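Side-chain contacts in chitinase (Thermococcus chitonophagus, PDB 5XSW), which probably hydrolyses internal linkages of chitin, this chain being the C-terminal part of a longer protein, with an all-beta domain ahead of a mainly helical one: residues 107-112 / 314-319; 324-329 / 377-382; 428-433 / 461-466; 187-192 / 447-452. All blocks are in the same frame, centred on the assembly; numbering follows the deposited sequence.

Contact 1 of 4, residues 107-112 / 314-319; sequences GESIIY and KYNEFL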
# COMPACT_ATOMS: atom_id res chain seq x y z
N GLY A 107 -4.06 17.17 -11.56
CA GLY A 107 -4.84 17.71 -12.66
C GLY A 107 -5.25 19.10 -12.30
O GLY A 107 -5.93 19.31 -11.30
N GLU A 108 -4.85 20.07 -13.12
CA GLU A 108 -5.16 21.48 -12.84
C GLU A 108 -6.68 21.76 -12.93
O GLU A 108 -7.18 22.67 -12.31
CB GLU A 108 -4.35 22.36 -13.84
CG GLU A 108 -2.83 22.24 -13.60
CD GLU A 108 -1.95 22.96 -14.64
OE1 GLU A 108 -2.52 23.50 -15.61
OE2 GLU A 108 -0.70 22.97 -14.49
N SER A 109 -7.40 20.96 -13.70
CA SER A 109 -8.83 21.23 -13.90
C SER A 109 -9.79 20.39 -13.03
O SER A 109 -10.99 20.25 -13.33
CB SER A 109 -9.15 21.00 -15.38
OG SER A 109 -9.04 19.62 -15.69
N ILE A 110 -9.26 19.79 -11.97
CA ILE A 110 -10.11 18.89 -11.21
C ILE A 110 -11.27 19.65 -10.64
O ILE A 110 -11.10 20.79 -10.11
CB ILE A 110 -9.29 18.16 -10.09
CG1 ILE A 110 -10.19 17.14 -9.39
CG2 ILE A 110 -8.68 19.15 -9.10
CD1 ILE A 110 -9.27 16.01 -8.66
N ILE A 111 -12.45 19.06 -10.77
CA ILE A 111 -13.67 19.71 -10.27
C ILE A 111 -14.03 19.30 -8.84
O ILE A 111 -14.28 18.10 -8.58
CB ILE A 111 -14.88 19.40 -11.17
CG1 ILE A 111 -14.65 19.94 -12.61
CG2 ILE A 111 -16.22 19.99 -10.50
CD1 ILE A 111 -15.66 19.33 -13.60
N TYR A 112 -14.04 20.27 -7.92
CA TYR A 112 -14.52 20.01 -6.56
C TYR A 112 -15.71 20.95 -6.31
O TYR A 112 -15.51 22.10 -6.01
CB TYR A 112 -13.42 20.27 -5.51
CG TYR A 112 -12.46 19.08 -5.41
CD1 TYR A 112 -12.94 17.83 -4.97
CD2 TYR A 112 -11.13 19.20 -5.80
CE1 TYR A 112 -12.05 16.68 -4.91
CE2 TYR A 112 -10.25 18.08 -5.75
CZ TYR A 112 -10.75 16.84 -5.28
OH TYR A 112 -9.89 15.75 -5.22
N LYS A 314 -8.68 15.78 -20.63
CA LYS A 314 -9.52 14.69 -21.15
C LYS A 314 -10.50 14.13 -20.12
O LYS A 314 -11.55 13.56 -20.49
CB LYS A 314 -8.59 13.58 -21.67
CG LYS A 314 -9.18 12.68 -22.73
CD LYS A 314 -8.11 11.92 -23.57
CE LYS A 314 -8.82 11.08 -24.72
NZ LYS A 314 -7.98 10.23 -25.68
N TYR A 315 -10.20 14.26 -18.82
CA TYR A 315 -11.13 13.71 -17.81
C TYR A 315 -12.47 14.45 -17.85
O TYR A 315 -13.53 13.85 -17.91
CB TYR A 315 -10.52 13.80 -16.39
CG TYR A 315 -11.26 12.99 -15.33
CD1 TYR A 315 -12.40 13.48 -14.74
CD2 TYR A 315 -10.80 11.69 -14.94
CE1 TYR A 315 -13.09 12.74 -13.74
CE2 TYR A 315 -11.47 10.95 -13.96
CZ TYR A 315 -12.60 11.47 -13.36
OH TYR A 315 -13.26 10.74 -12.39
N ASN A 316 -12.43 15.77 -17.78
CA ASN A 316 -13.70 16.54 -17.88
C ASN A 316 -14.40 16.37 -19.26
O ASN A 316 -15.62 16.36 -19.37
CB ASN A 316 -13.43 18.03 -17.59
CG ASN A 316 -13.05 18.25 -16.13
OD1 ASN A 316 -13.41 17.44 -15.28
ND2 ASN A 316 -12.31 19.31 -15.83
N GLU A 317 -13.60 16.16 -20.29
CA GLU A 317 -14.15 15.90 -21.62
C GLU A 317 -14.92 14.59 -21.60
O GLU A 317 -16.04 14.51 -22.08
CB GLU A 317 -13.02 15.91 -22.66
CG GLU A 317 -13.51 15.65 -24.06
CD GLU A 317 -12.35 15.43 -25.06
OE1 GLU A 317 -11.18 15.42 -24.61
OE2 GLU A 317 -12.62 15.26 -26.28
N PHE A 318 -14.36 13.56 -20.95
CA PHE A 318 -15.09 12.31 -20.77
C PHE A 318 -16.39 12.49 -19.97
O PHE A 318 -17.41 11.89 -20.32
CB PHE A 318 -14.18 11.26 -20.06
CG PHE A 318 -14.86 9.95 -19.81
CD1 PHE A 318 -14.97 9.02 -20.82
CD2 PHE A 318 -15.41 9.69 -18.59
CE1 PHE A 318 -15.61 7.85 -20.61
CE2 PHE A 318 -16.07 8.48 -18.35
CZ PHE A 318 -16.17 7.57 -19.35
N LEU A 319 -16.35 13.28 -18.89
CA LEU A 319 -17.57 13.51 -18.09
C LEU A 319 -18.68 14.19 -18.97
O LEU A 319 -19.87 13.89 -18.88
CB LEU A 319 -17.28 14.40 -16.88
CG LEU A 319 -16.33 13.96 -15.72
CD1 LEU A 319 -16.08 15.09 -14.70
CD2 LEU A 319 -16.90 12.74 -15.01
O HOH W 1 -10.09 17.40 -17.03
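Ser109 and Ile111 lie on the connecting loop that leaves the N-terminal all-beta domain after strand 98-104, and both press on Asn316, which projects from helix 313-321 of the helical part. Ser109 sits inside a type I beta turn from Gly107 to Ile110.

The polar side of the contact runs through the amide of Asn316. Its ND2 donates to Ser109 O at 3.0 Å, with an N-H...O angle of 159°. The acceptor lies close to the amide plane, while the nitrogen approaches the carbonyl from above, 37° out of the carbonyl plane. The amide's other end is held too, since OD1 is hydrogen-bonded to the hydroxyl of Tyr308 on helix 288-311, which should leave the amide little freedom to flip. CG stands beside the backbone N (chi1 -68°), a setting that swings the amide out to the loop.

The van der Waals side belongs to Ile111. Its CD1 comes to 3.4 Å from Asn316 OD1 and 3.8 Å from Asn316 CG, the two side chains lying obliquely across each other. A looser apolar contact, Ile111 CD1 to Leu319 CD1 at 4.4 Å, reaches about one helical turn further on. Were Asn316 an alanine, Ser109 O and the Tyr308 hydroxyl would probably lose their shared partner and a gap would open beneath the Ile111 methyl.

A water adds a second bridge: it accepts from Asn316 N at 2.9 Å and is hydrogen-bonded to Ser109 OG at 2.8 Å.

Contact 2 of 4, residues 324-329 / 377-382; sequences DPWAET and TVINIT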
# COMPACT_ATOMS: atom_id res chain seq x y z
N ASP A 324 -23.25 7.17 -20.60
CA ASP A 324 -23.72 6.59 -19.33
C ASP A 324 -23.54 7.68 -18.25
O ASP A 324 -22.42 8.14 -17.95
CB ASP A 324 -22.92 5.30 -18.99
CG ASP A 324 -23.33 4.66 -17.66
OD1 ASP A 324 -24.10 5.24 -16.87
OD2 ASP A 324 -22.89 3.52 -17.43
N PRO A 325 -24.65 8.17 -17.70
CA PRO A 325 -24.49 9.26 -16.75
C PRO A 325 -23.81 8.80 -15.40
O PRO A 325 -23.37 9.62 -14.61
CB PRO A 325 -25.94 9.72 -16.51
CG PRO A 325 -26.74 8.48 -16.70
CD PRO A 325 -26.05 7.75 -17.85
N TRP A 326 -23.69 7.50 -15.19
CA TRP A 326 -23.07 6.98 -13.95
C TRP A 326 -21.63 6.51 -14.26
O TRP A 326 -20.99 5.86 -13.41
CB TRP A 326 -23.92 5.85 -13.38
CG TRP A 326 -25.15 6.31 -12.66
CD1 TRP A 326 -26.38 6.61 -13.21
CD2 TRP A 326 -25.29 6.52 -11.25
NE1 TRP A 326 -27.26 7.00 -12.22
CE2 TRP A 326 -26.62 6.95 -11.01
CE3 TRP A 326 -24.42 6.40 -10.17
CZ2 TRP A 326 -27.10 7.26 -9.73
CZ3 TRP A 326 -24.90 6.69 -8.90
CH2 TRP A 326 -26.22 7.12 -8.69
N ALA A 327 -21.12 6.84 -15.47
CA ALA A 327 -19.81 6.37 -15.89
C ALA A 327 -18.68 6.66 -14.86
O ALA A 327 -17.94 5.76 -14.53
CB ALA A 327 -19.41 6.97 -17.23
N GLU A 328 -18.53 7.90 -14.39
CA GLU A 328 -17.48 8.24 -13.47
C GLU A 328 -17.56 7.37 -12.18
O GLU A 328 -16.55 6.80 -11.68
CB GLU A 328 -17.53 9.72 -13.10
CG GLU A 328 -16.46 10.06 -12.02
CD GLU A 328 -16.40 11.54 -11.65
OE1 GLU A 328 -17.49 12.16 -11.53
OE2 GLU A 328 -15.29 12.04 -11.44
N THR A 329 -18.77 7.29 -11.65
CA THR A 329 -19.02 6.53 -10.40
C THR A 329 -18.70 5.04 -10.61
O THR A 329 -18.14 4.39 -9.73
CB THR A 329 -20.50 6.72 -9.92
OG1 THR A 329 -20.68 8.13 -9.61
CG2 THR A 329 -20.74 5.89 -8.64
N THR A 377 -24.17 -3.24 -7.68
CA THR A 377 -24.77 -3.11 -6.34
C THR A 377 -24.61 -1.68 -5.80
O THR A 377 -25.58 -1.08 -5.33
CB THR A 377 -24.13 -4.10 -5.34
OG1 THR A 377 -24.31 -5.45 -5.81
CG2 THR A 377 -24.76 -3.99 -3.91
N VAL A 378 -23.38 -1.17 -5.83
CA VAL A 378 -23.09 0.11 -5.18
C VAL A 378 -23.83 1.22 -5.95
O VAL A 378 -24.41 2.15 -5.38
CB VAL A 378 -21.56 0.36 -5.15
CG1 VAL A 378 -21.26 1.80 -4.75
CG2 VAL A 378 -20.89 -0.63 -4.07
N ILE A 379 -23.83 1.10 -7.27
CA ILE A 379 -24.49 2.13 -8.08
C ILE A 379 -26.00 2.11 -7.89
O ILE A 379 -26.62 3.17 -7.69
CB ILE A 379 -24.09 1.93 -9.58
CG1 ILE A 379 -22.89 2.83 -9.88
CG2 ILE A 379 -25.23 2.07 -10.46
CD1 ILE A 379 -21.64 2.36 -9.31
N ASN A 380 -26.59 0.91 -7.89
CA ASN A 380 -28.03 0.78 -7.64
C ASN A 380 -28.44 1.32 -6.26
O ASN A 380 -29.44 2.03 -6.12
CB ASN A 380 -28.46 -0.68 -7.77
CG ASN A 380 -28.43 -1.14 -9.25
OD1 ASN A 380 -28.69 -0.36 -10.19
ND2 ASN A 380 -28.05 -2.39 -9.46
N ILE A 381 -27.66 1.00 -5.24
CA ILE A 381 -28.04 1.49 -3.89
C ILE A 381 -27.86 3.01 -3.78
O ILE A 381 -28.72 3.70 -3.19
CB ILE A 381 -27.22 0.74 -2.77
CG1 ILE A 381 -27.65 -0.73 -2.74
CG2 ILE A 381 -27.43 1.38 -1.38
CD1 ILE A 381 -26.86 -1.61 -1.69
N THR A 382 -26.78 3.55 -4.33
CA THR A 382 -26.59 5.00 -4.31
C THR A 382 -27.79 5.69 -5.00
O THR A 382 -28.33 6.68 -4.47
CB THR A 382 -25.27 5.40 -5.03
OG1 THR A 382 -24.17 4.69 -4.43
CG2 THR A 382 -24.95 6.91 -4.95
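The first turn of helix 327-338 packs against helix 374-386, with Trp326 at the N-cap of the first helix setting its indole against Ile379 and Thr382 of the second. The six-membered ring does the touching. Trp326 CE3 is 3.9 Å from Ile379 CG1, and one face of the indole carries the backbone oxygen Ile379 O. Thr382 comes from another direction: its CG2 methyl sits at the ring edge, in the plane of the indole, 4.0 Å from Trp326 CZ3.

Further along the first helix, Thr329 CG2 meets Ile379 CD1 at 3.7 Å, the two side chains running past each other in opposite directions. Ile379 therefore touches both the indole and the threonine, and its chi1 of -95° departs from a staggered value.

The backbone that carries the indole is held by an Asx turn just ahead of the helix: Trp326 N donates to Asp324 OD1 at 2.8 Å. Helix 374-386 starts at His374, which lines the glycan pocket, and Val378 beside the contact packs on Lys212, another pocket residue.

Both threonines turn their methyls across the contact while their hydroxyls are used otherwise. Thr382 OG1 donates back to Val378 O at 2.7 Å, and Thr329 OG1 is hydrogen-bonded to Phe151 N. No hydrogen bond crosses between the two segments, so this buried join rests on the fit of aliphatic carbons and an aromatic ring.

Contact 3 of 4, residues 428-433 / 461-466; sequences MRDVKR and MKHWPE
His463 NE2 donates to Asp430 OD2 over just 2.6 Å, a short imidazole-carboxylate hydrogen bond that carries the whole contact. The N-H...O angle of 145° is somewhat bent. Seen from the histidine the acceptor is well placed, at the ring edge and nearly in its plane. Seen from the aspartate the approach is less regular: the nitrogen arrives on the anti side of OD2, 33° out of the carboxylate plane. The two flat groups are steeply turned against each other, their planes 60° apart, and the ring carbon His463 CE1 follows its nitrogen to 3.2 Å from Asp430 OD2.

In the fold, this bond ties the middle of helix 421-439 to the loop that leaves helix 449-461. That loop begins with a type I beta turn from Met461 to Trp464, closed by Trp464 N donating to Met461 O at 2.9 Å, and His463 occupies its third position. On both side chains CG stands beside the backbone N and anti to the carbonyl carbon, which brings imidazole and carboxylate together.

Asp430 is buried, and the other oxygen of its carboxylate, OD1, accepts from Gly125 N. So close an anion would probably favour a protonated imidazole. The next residue after the histidine, Trp464, is buried as well: Met461 CG, from the start of the turn, lies over the centre of one face of its indole, which also meets Phe414 and Trp198 edge-to-face.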
# COMPACT_ATOMS: atom_id res chain seq x y z
N MET A 428 -12.46 26.33 17.86
CA MET A 428 -13.42 25.69 18.73
C MET A 428 -14.32 26.71 19.47
O MET A 428 -15.50 26.45 19.66
CB MET A 428 -12.67 24.77 19.73
CG MET A 428 -12.14 23.46 19.06
SD MET A 428 -13.40 22.56 18.07
CE MET A 428 -14.65 22.16 19.26
N ARG A 429 -13.80 27.90 19.84
CA ARG A 429 -14.71 28.98 20.33
C ARG A 429 -15.81 29.33 19.31
O ARG A 429 -17.01 29.39 19.63
CB ARG A 429 -13.91 30.26 20.70
CG ARG A 429 -13.09 30.11 21.99
CD ARG A 429 -12.54 31.45 22.53
NE ARG A 429 -11.51 32.02 21.65
CZ ARG A 429 -10.23 31.64 21.66
NH1 ARG A 429 -9.80 30.69 22.49
NH2 ARG A 429 -9.38 32.22 20.83
N ASP A 430 -15.42 29.53 18.04
CA ASP A 430 -16.40 29.77 16.98
C ASP A 430 -17.40 28.62 16.80
O ASP A 430 -18.60 28.84 16.64
CB ASP A 430 -15.71 30.01 15.64
CG ASP A 430 -15.11 31.41 15.52
OD1 ASP A 430 -15.29 32.28 16.43
OD2 ASP A 430 -14.46 31.65 14.47
N VAL A 431 -16.89 27.38 16.82
CA VAL A 431 -17.78 26.21 16.69
C VAL A 431 -18.77 26.16 17.83
O VAL A 431 -19.98 25.92 17.66
CB VAL A 431 -16.93 24.88 16.65
CG1 VAL A 431 -17.82 23.64 16.89
CG2 VAL A 431 -16.13 24.80 15.32
N LYS A 432 -18.27 26.36 19.05
CA LYS A 432 -19.20 26.36 20.21
C LYS A 432 -20.24 27.49 20.14
O LYS A 432 -21.46 27.29 20.42
CB LYS A 432 -18.43 26.47 21.53
CG LYS A 432 -19.40 26.38 22.74
CD LYS A 432 -18.71 26.04 24.00
CE LYS A 432 -19.75 25.66 25.08
NZ LYS A 432 -18.99 25.11 26.25
N ARG A 433 -19.77 28.67 19.74
CA ARG A 433 -20.73 29.79 19.57
C ARG A 433 -21.75 29.47 18.52
O ARG A 433 -22.96 29.71 18.70
CB ARG A 433 -20.00 31.11 19.21
CG ARG A 433 -20.98 32.29 19.08
CD ARG A 433 -20.27 33.62 18.85
NE ARG A 433 -21.21 34.72 18.58
CZ ARG A 433 -21.77 35.49 19.52
NH1 ARG A 433 -21.47 35.29 20.81
NH2 ARG A 433 -22.60 36.47 19.18
N MET A 461 -14.24 25.00 9.37
CA MET A 461 -13.30 25.01 8.24
C MET A 461 -12.83 26.38 7.80
O MET A 461 -11.81 26.51 7.09
CB MET A 461 -13.92 24.27 7.02
CG MET A 461 -14.05 22.75 7.37
SD MET A 461 -14.89 21.82 6.07
CE MET A 461 -13.59 21.68 4.86
N LYS A 462 -13.55 27.42 8.24
CA LYS A 462 -13.06 28.80 8.05
C LYS A 462 -11.69 28.92 8.68
O LYS A 462 -10.91 29.74 8.28
CB LYS A 462 -14.02 29.81 8.69
CG LYS A 462 -15.34 30.04 7.93
CD LYS A 462 -15.00 30.95 6.67
CE LYS A 462 -16.22 31.33 5.84
NZ LYS A 462 -15.80 32.06 4.56
N HIS A 463 -11.39 28.12 9.68
CA HIS A 463 -10.08 28.16 10.32
C HIS A 463 -9.06 27.17 9.77
O HIS A 463 -7.96 27.12 10.23
CB HIS A 463 -10.19 27.99 11.82
CG HIS A 463 -11.04 29.01 12.49
ND1 HIS A 463 -10.53 30.02 13.25
CD2 HIS A 463 -12.38 29.17 12.50
CE1 HIS A 463 -11.50 30.77 13.71
NE2 HIS A 463 -12.64 30.28 13.26
N TRP A 464 -9.42 26.36 8.75
CA TRP A 464 -8.49 25.36 8.23
C TRP A 464 -7.57 25.94 7.14
O TRP A 464 -7.94 26.87 6.43
CB TRP A 464 -9.29 24.16 7.69
CG TRP A 464 -9.96 23.31 8.75
CD1 TRP A 464 -10.21 23.65 10.05
CD2 TRP A 464 -10.47 21.97 8.59
NE1 TRP A 464 -10.86 22.63 10.70
CE2 TRP A 464 -11.02 21.58 9.83
CE3 TRP A 464 -10.52 21.08 7.50
CZ2 TRP A 464 -11.61 20.32 10.02
CZ3 TRP A 464 -11.11 19.83 7.69
CH2 TRP A 464 -11.65 19.47 8.94
N PRO A 465 -6.36 25.39 7.00
CA PRO A 465 -5.45 25.87 5.95
C PRO A 465 -6.11 25.80 4.56
O PRO A 465 -6.90 24.87 4.30
CB PRO A 465 -4.27 24.90 6.02
CG PRO A 465 -4.45 24.10 7.23
CD PRO A 465 -5.86 24.18 7.68
N GLU A 466 -5.80 26.77 3.71
CA GLU A 466 -6.28 26.84 2.34
C GLU A 466 -5.14 26.50 1.39
O GLU A 466 -3.98 26.78 1.70
CB GLU A 466 -6.84 28.23 2.03
CG GLU A 466 -8.12 28.57 2.81
CD GLU A 466 -9.36 28.04 2.12
OE1 GLU A 466 -9.23 27.24 1.17
OE2 GLU A 466 -10.48 28.45 2.50

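Contact 4 of 4, residues 187-192 / 447-452; sequences YFAMGL and ISYRYD
Tyr449 reaches across to Ala189 and meets it twice, with its hydroxyl and with its ring. The hydroxyl donates to Ala189 O, with OH and O 2.7 Å apart. It comes in from above the carbonyl plane, 50° out of it. In the same embrace Ala189 CB rests over one face of the phenol as a CH-pi contact, 4.0 Å from the ring centroid and shifted toward the rim, with Tyr449 CE1 and CZ both 3.7 Å from Ala189 CB. Met190 CG adds a looser touch on Tyr449 CD1 at 4.3 Å. With a phenylalanine at Tyr449, Ala189 O would probably lose its hydroxyl donor in a buried setting.

Chi1 of 172° turns the Tyr449 ring away from its own backbone N and out toward helix 186-199. Tyr449 opens helix 449-461, directly after the short strand 447-448, and the ring meets Tyr393 edge-to-face; Ala189 packs on that same tyrosine.

Behind the ring, the helix start is fixed by an N-cap. Ser448 OG accepts from Tyr451 N at 3.0 Å and is itself hydrogen-bonded to Asp394 OD1. Ser448 N donates separately to Asp452 OD2 at 2.8 Å, a nearly straight bond that uses the anti lone pair of the carboxylate oxygen. Asp452 is held in place by two further hydrogen bonds, from Trp442 NE1 to OD2 and between Tyr139 OH and OD1.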
# COMPACT_ATOMS: atom_id res chain seq x y z
N TYR A 187 -21.80 9.33 15.34
CA TYR A 187 -20.40 9.74 15.15
C TYR A 187 -19.97 9.35 13.73
O TYR A 187 -19.27 10.09 13.04
CB TYR A 187 -19.47 9.11 16.21
CG TYR A 187 -20.00 9.46 17.58
CD1 TYR A 187 -20.05 10.78 18.00
CD2 TYR A 187 -20.53 8.47 18.42
CE1 TYR A 187 -20.60 11.12 19.25
CE2 TYR A 187 -21.08 8.80 19.65
CZ TYR A 187 -21.10 10.13 20.06
OH TYR A 187 -21.66 10.46 21.28
N PHE A 188 -20.40 8.17 13.32
CA PHE A 188 -20.24 7.74 11.93
C PHE A 188 -20.92 8.74 10.98
O PHE A 188 -20.35 9.12 9.93
CB PHE A 188 -20.87 6.34 11.74
CG PHE A 188 -20.84 5.86 10.28
CD1 PHE A 188 -19.62 5.60 9.64
CD2 PHE A 188 -22.01 5.68 9.57
CE1 PHE A 188 -19.59 5.14 8.26
CE2 PHE A 188 -21.99 5.27 8.21
CZ PHE A 188 -20.76 4.99 7.59
N ALA A 189 -22.14 9.16 11.33
CA ALA A 189 -22.85 10.15 10.47
C ALA A 189 -22.02 11.44 10.37
O ALA A 189 -21.87 12.05 9.29
CB ALA A 189 -24.28 10.45 11.03
N MET A 190 -21.46 11.89 11.50
CA MET A 190 -20.62 13.09 11.40
C MET A 190 -19.36 12.88 10.55
O MET A 190 -18.91 13.81 9.90
CB MET A 190 -20.21 13.60 12.81
CG MET A 190 -21.44 14.20 13.54
SD MET A 190 -20.94 14.92 15.15
CE MET A 190 -20.87 13.49 16.09
N GLY A 191 -18.78 11.68 10.57
CA GLY A 191 -17.65 11.41 9.68
C GLY A 191 -18.05 11.45 8.21
O GLY A 191 -17.28 11.97 7.39
N LEU A 192 -19.22 10.90 7.87
CA LEU A 192 -19.75 10.98 6.50
C LEU A 192 -19.88 12.47 6.12
O LEU A 192 -19.68 12.84 4.99
CB LEU A 192 -21.13 10.31 6.37
CG LEU A 192 -21.22 8.75 6.43
CD1 LEU A 192 -22.68 8.26 6.49
CD2 LEU A 192 -20.38 8.11 5.27
N ILE A 447 -28.30 20.53 18.54
CA ILE A 447 -28.57 20.96 17.18
C ILE A 447 -28.96 19.71 16.35
O ILE A 447 -28.98 18.59 16.85
CB ILE A 447 -27.33 21.66 16.52
CG1 ILE A 447 -26.15 20.69 16.44
CG2 ILE A 447 -26.92 22.91 17.29
CD1 ILE A 447 -24.96 21.26 15.70
N SER A 448 -29.31 19.92 15.10
CA SER A 448 -29.77 18.87 14.23
C SER A 448 -28.63 18.42 13.29
O SER A 448 -27.98 19.27 12.67
CB SER A 448 -30.93 19.32 13.38
OG SER A 448 -31.15 18.41 12.31
N TYR A 449 -28.42 17.11 13.17
CA TYR A 449 -27.43 16.61 12.19
C TYR A 449 -27.87 17.05 10.78
O TYR A 449 -27.14 17.72 10.05
CB TYR A 449 -27.31 15.10 12.28
CG TYR A 449 -26.44 14.57 11.15
CD1 TYR A 449 -25.07 14.57 11.26
CD2 TYR A 449 -27.01 14.09 9.99
CE1 TYR A 449 -24.23 14.04 10.21
CE2 TYR A 449 -26.20 13.58 8.91
CZ TYR A 449 -24.84 13.56 9.06
OH TYR A 449 -24.09 13.04 8.03
N ARG A 450 -29.09 16.72 10.43
CA ARG A 450 -29.59 17.02 9.09
C ARG A 450 -29.52 18.54 8.74
O ARG A 450 -29.01 18.93 7.68
CB ARG A 450 -31.04 16.52 8.95
CG ARG A 450 -31.57 16.83 7.55
CD ARG A 450 -32.98 16.35 7.35
NE ARG A 450 -33.60 17.07 6.24
CZ ARG A 450 -34.82 16.80 5.76
NH1 ARG A 450 -35.54 15.78 6.25
NH2 ARG A 450 -35.31 17.52 4.77
N TYR A 451 -30.00 19.38 9.67
CA TYR A 451 -30.18 20.82 9.35
C TYR A 451 -28.97 21.68 9.69
O TYR A 451 -28.70 22.67 9.01
CB TYR A 451 -31.45 21.34 10.07
CG TYR A 451 -32.71 20.71 9.52
CD1 TYR A 451 -33.25 21.12 8.32
CD2 TYR A 451 -33.29 19.64 10.17
CE1 TYR A 451 -34.39 20.51 7.81
CE2 TYR A 451 -34.42 19.02 9.67
CZ TYR A 451 -34.96 19.45 8.49
OH TYR A 451 -36.09 18.82 8.02
N ASP A 452 -28.24 21.31 10.74
CA ASP A 452 -27.19 22.19 11.25
C ASP A 452 -25.75 21.74 11.03
O ASP A 452 -24.83 22.55 11.12
CB ASP A 452 -27.37 22.36 12.76
CG ASP A 452 -28.69 23.00 13.12
OD1 ASP A 452 -29.04 24.03 12.49
OD2 ASP A 452 -29.37 22.46 14.01

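In the fold
Contacts 1 and 2 adjoin: helix 313-321 is followed directly by helix 327-338, and Tyr315 OH lies 2.6 Å from Glu328 OE2, a probable hydrogen bond, beside packing of Phe318 on Ala327. Contact 2 leads on toward the glycan: the side chain of Ile379 is about 13 Å from a bound N-acetylglucosamine. Contacts 3 and 4 form the other neighbouring pair, their centres about 17 Å apart and nearest atoms about 7 Å, with helix 421-439 leading into strand 447-448 and helix 449-461 running between them. Contacts 1 and 4 lie on opposite sides of the chain's centre, as do contacts 2 and 3, whose centres are about 34 Å apart.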